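Local structure of suppressor protein MPT5 (Saccharomyces cerevisiae, 5BZ1) at residues A[144-149]-A[180-185]. The protein binds mRNAs through a PUF (Pumilio-homology) domain that reads UGUA-containing elements in their 3'-untranslated regions and so represses expression of targets such as HO. Numbering follows the deposited sequence.
With nucleotides of chain B.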
loop_
_atom_site.group_PDB
_atom_site.type_symbol
_atom_site.label_atom_id
_atom_site.label_comp_id
_atom_site.label_asym_id
_atom_site.label_seq_id
_atom_site.Cartn_x
_atom_site.Cartn_y
_atom_site.Cartn_z
ATOM N N VAL A 144 9.361 9.524 3.986
ATOM C CA VAL A 144 8.976 10.868 3.567
ATOM C C VAL A 144 7.762 10.821 2.632
ATOM O O VAL A 144 6.820 11.603 2.783
ATOM C CB VAL A 144 10.148 11.611 2.889
ATOM C CG1 VAL A 144 9.674 12.923 2.270
ATOM C CG2 VAL A 144 11.273 11.866 3.893
ATOM N N ILE A 145 7.784 9.902 1.667
ATOM C CA ILE A 145 6.652 9.743 0.754
ATOM C C ILE A 145 5.392 9.377 1.539
ATOM O O ILE A 145 4.318 9.931 1.301
ATOM C CB ILE A 145 6.920 8.679 -0.334
ATOM C CG1 ILE A 145 8.156 9.041 -1.156
ATOM C CG2 ILE A 145 5.704 8.529 -1.246
ATOM C CD1 ILE A 145 8.057 10.398 -1.848
ATOM N N GLN A 146 5.529 8.452 2.486
ATOM C CA GLN A 146 4.394 8.039 3.307
ATOM C C GLN A 146 3.863 9.190 4.160
ATOM O O GLN A 146 2.656 9.313 4.363
ATOM C CB GLN A 146 4.758 6.842 4.192
ATOM C CG GLN A 146 4.920 5.527 3.431
ATOM C CD GLN A 146 5.150 4.343 4.352
ATOM O OE1 GLN A 146 4.348 4.074 5.247
ATOM N NE2 GLN A 146 6.249 3.628 4.136
ATOM N N LYS A 147 4.765 10.030 4.658
ATOM C CA LYS A 147 4.356 11.181 5.451
ATOM C C LYS A 147 3.535 12.152 4.596
ATOM O O LYS A 147 2.506 12.657 5.044
ATOM C CB LYS A 147 5.577 11.880 6.065
ATOM C CG LYS A 147 5.239 13.011 7.017
ATOM C CD LYS A 147 4.501 12.526 8.263
ATOM C CE LYS A 147 5.424 11.779 9.217
ATOM N NZ LYS A 147 4.765 11.476 10.522
ATOM N N CYS A 148 3.983 12.395 3.363
ATOM C CA CYS A 148 3.231 13.224 2.418
ATOM C C CYS A 148 1.833 12.656 2.193
ATOM O O CYS A 148 0.841 13.386 2.173
ATOM C CB CYS A 148 3.949 13.296 1.069
ATOM S SG CYS A 148 5.511 14.195 1.068
ATOM N N ILE A 149 1.772 11.339 2.030
ATOM C CA ILE A 149 0.533 10.641 1.723
ATOM C C ILE A 149 -0.510 10.810 2.830
ATOM O O ILE A 149 -1.702 10.955 2.550
ATOM C CB ILE A 149 0.810 9.144 1.443
ATOM C CG1 ILE A 149 1.456 8.973 0.067
ATOM C CG2 ILE A 149 -0.462 8.322 1.520
ATOM C CD1 ILE A 149 1.918 7.550 -0.229
ATOM N N CYS A 180 5.901 -1.679 -2.230
ATOM C CA CYS A 180 4.606 -2.345 -2.121
ATOM C C CYS A 180 3.788 -1.776 -0.961
ATOM O O CYS A 180 2.572 -1.610 -1.054
ATOM C CB CYS A 180 4.820 -3.845 -1.925
ATOM S SG CYS A 180 3.310 -4.812 -1.757
ATOM N N CYS A 181 4.473 -1.483 0.141
ATOM C CA CYS A 181 3.817 -0.922 1.322
ATOM C C CYS A 181 3.380 0.524 1.085
ATOM O O CYS A 181 2.272 0.915 1.453
ATOM C CB CYS A 181 4.740 -1.004 2.537
ATOM S SG CYS A 181 5.104 -2.695 3.067
ATOM N N VAL A 182 4.253 1.311 0.463
ATOM C CA VAL A 182 3.944 2.699 0.128
ATOM C C VAL A 182 2.716 2.779 -0.779
ATOM O O VAL A 182 1.813 3.592 -0.554
ATOM C CB VAL A 182 5.135 3.382 -0.574
ATOM C CG1 VAL A 182 4.781 4.801 -0.988
ATOM C CG2 VAL A 182 6.361 3.382 0.332
ATOM N N LEU A 183 2.688 1.923 -1.798
ATOM C CA LEU A 183 1.601 1.905 -2.775
ATOM C C LEU A 183 0.254 1.601 -2.120
ATOM O O LEU A 183 -0.765 2.184 -2.490
ATOM C CB LEU A 183 1.892 0.891 -3.885
ATOM C CG LEU A 183 0.913 0.853 -5.060
ATOM C CD1 LEU A 183 0.768 2.233 -5.679
ATOM C CD2 LEU A 183 1.365 -0.151 -6.107
ATOM N N GLN A 184 0.256 0.692 -1.148
ATOM C CA GLN A 184 -0.960 0.357 -0.409
ATOM C C GLN A 184 -1.445 1.534 0.436
ATOM O O GLN A 184 -2.650 1.778 0.534
ATOM C CB GLN A 184 -0.733 -0.872 0.477
ATOM C CG GLN A 184 -0.547 -2.174 -0.301
ATOM C CD GLN A 184 -0.246 -3.360 0.595
ATOM O OE1 GLN A 184 -1.041 -3.714 1.466
ATOM N NE2 GLN A 184 0.907 -3.982 0.381
ATOM N N LYS A 185 -0.508 2.255 1.051
ATOM C CA LYS A 185 -0.847 3.453 1.819
ATOM C C LYS A 185 -1.510 4.478 0.906
ATOM O O LYS A 185 -2.557 5.033 1.236
ATOM C CB LYS A 185 0.404 4.072 2.449
ATOM C CG LYS A 185 1.168 3.148 3.387
ATOM C CD LYS A 185 0.311 2.690 4.549
ATOM C CE LYS A 185 1.060 1.691 5.428
ATOM N NZ LYS A 185 2.289 2.256 6.058
ATOM P P U B 6 10.184 -4.239 10.322
ATOM O OP1 U B 6 10.743 -5.616 10.397
ATOM O OP2 U B 6 9.684 -3.577 11.561
ATOM O "O5'" U B 6 11.269 -3.272 9.666
ATOM C "C5'" U B 6 12.083 -3.703 8.579
ATOM C "C4'" U B 6 12.800 -2.545 7.925
ATOM O "O4'" U B 6 11.992 -2.031 6.830
ATOM C "C3'" U B 6 13.096 -1.352 8.838
ATOM O "O3'" U B 6 14.348 -0.774 8.468
ATOM C "C2'" U B 6 11.969 -0.380 8.496
ATOM O "O2'" U B 6 12.258 0.979 8.759
ATOM C "C1'" U B 6 11.788 -0.640 7.005
ATOM N N1 U B 6 10.462 -0.278 6.480
ATOM C C2 U B 6 10.393 0.842 5.668
ATOM O O2 U B 6 11.380 1.505 5.395
ATOM N N3 U B 6 9.138 1.162 5.197
ATOM C C4 U B 6 7.964 0.476 5.452
ATOM O O4 U B 6 6.906 0.879 4.959
ATOM C C5 U B 6 8.124 -0.674 6.298
ATOM C C6 U B 6 9.334 -1.009 6.776
ATOM P P A B 4 5.640 -13.748 5.359
ATOM O OP1 A B 4 6.745 -14.032 6.304
ATOM O OP2 A B 4 4.239 -13.670 5.849
ATOM O "O5'" A B 4 5.949 -12.383 4.603
ATOM C "C5'" A B 4 7.142 -12.214 3.851
ATOM C "C4'" A B 4 7.346 -10.767 3.488
ATOM O "O4'" A B 4 6.286 -10.337 2.600
ATOM C "C3'" A B 4 7.279 -9.784 4.645
ATOM O "O3'" A B 4 8.491 -9.716 5.376
ATOM C "C2'" A B 4 6.906 -8.478 3.951
ATOM O "O2'" A B 4 8.050 -7.862 3.374
ATOM C "C1'" A B 4 5.993 -8.975 2.823
ATOM N N9 A B 4 4.558 -8.844 3.148
ATOM C C8 A B 4 3.782 -9.673 3.926
ATOM N N7 A B 4 2.533 -9.280 4.024
ATOM C C5 A B 4 2.472 -8.117 3.262
ATOM C C6 A B 4 1.422 -7.222 2.965
ATOM N N6 A B 4 0.172 -7.352 3.417
ATOM N N1 A B 4 1.712 -6.165 2.175
ATOM C C2 A B 4 2.964 -6.021 1.715
ATOM N N3 A B 4 4.030 -6.793 1.922
ATOM C C4 A B 4 3.717 -7.836 2.716
ATOM P P U B 5 8.483 -9.329 6.937
ATOM O OP1 U B 5 9.867 -9.505 7.436
ATOM O OP2 U B 5 7.357 -10.025 7.614
ATOM O "O5'" U B 5 8.155 -7.773 6.942
ATOM C "C5'" U B 5 9.150 -6.813 6.598
ATOM C "C4'" U B 5 8.852 -5.459 7.195
ATOM O "O4'" U B 5 7.697 -4.874 6.525
ATOM C "C3'" U B 5 8.517 -5.459 8.688
ATOM O "O3'" U B 5 8.981 -4.239 9.260
ATOM C "C2'" U B 5 6.993 -5.449 8.679
ATOM O "O2'" U B 5 6.391 -4.982 9.869
ATOM C "C1'" U B 5 6.720 -4.532 7.493
ATOM N N1 U B 5 5.378 -4.672 6.908
ATOM C C2 U B 5 4.689 -3.501 6.629
ATOM O O2 U B 5 5.164 -2.393 6.833
ATOM N N3 U B 5 3.431 -3.670 6.092
ATOM C C4 U B 5 2.809 -4.873 5.823
ATOM O O4 U B 5 1.673 -4.874 5.342
ATOM C C5 U B 5 3.587 -6.033 6.150
ATOM C C6 U B 5 4.814 -5.904 6.670
#
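Gln146 and Val182 mark the register of two helical segments, 144-149 and 180-185, which run side by side with axes 10.0 Å apart and only 7° between their directions. They belong to Pumilio repeats 4 and 5, and their near-parallel course is that of RNA-reading helices in successive repeats of a PUF domain. Beneath the RNA, Val182 is the shared apolar partner: its CG1 lies 3.8 Å from Ile145 CG2 and 4.0 Å from Ile149 CD1, and each isoleucine crosses it at about a right angle. Gln146, extended beyond CG, carries its amide over Val182 CG2 to the RNA side. There the two amide ends divide the work: NE2 donates to O4 of U6 of chain B at 2.9 Å, while OE1 accepts from Lys185 NZ at 2.9 Å, with NZ tilted 34° from the carbonyl plane. Together these bonds fix the amide's flip; an alanine here would probably leave U6 O4 without this donor and Lys185 without its acceptor across the contact. One repeat on, Gln184 repeats the reading role, its NE2 meeting N1 of A4 of chain B at 2.9 Å and 174°, while Cys181 SG sits 3.6 Å from U5 N3 of the same RNA.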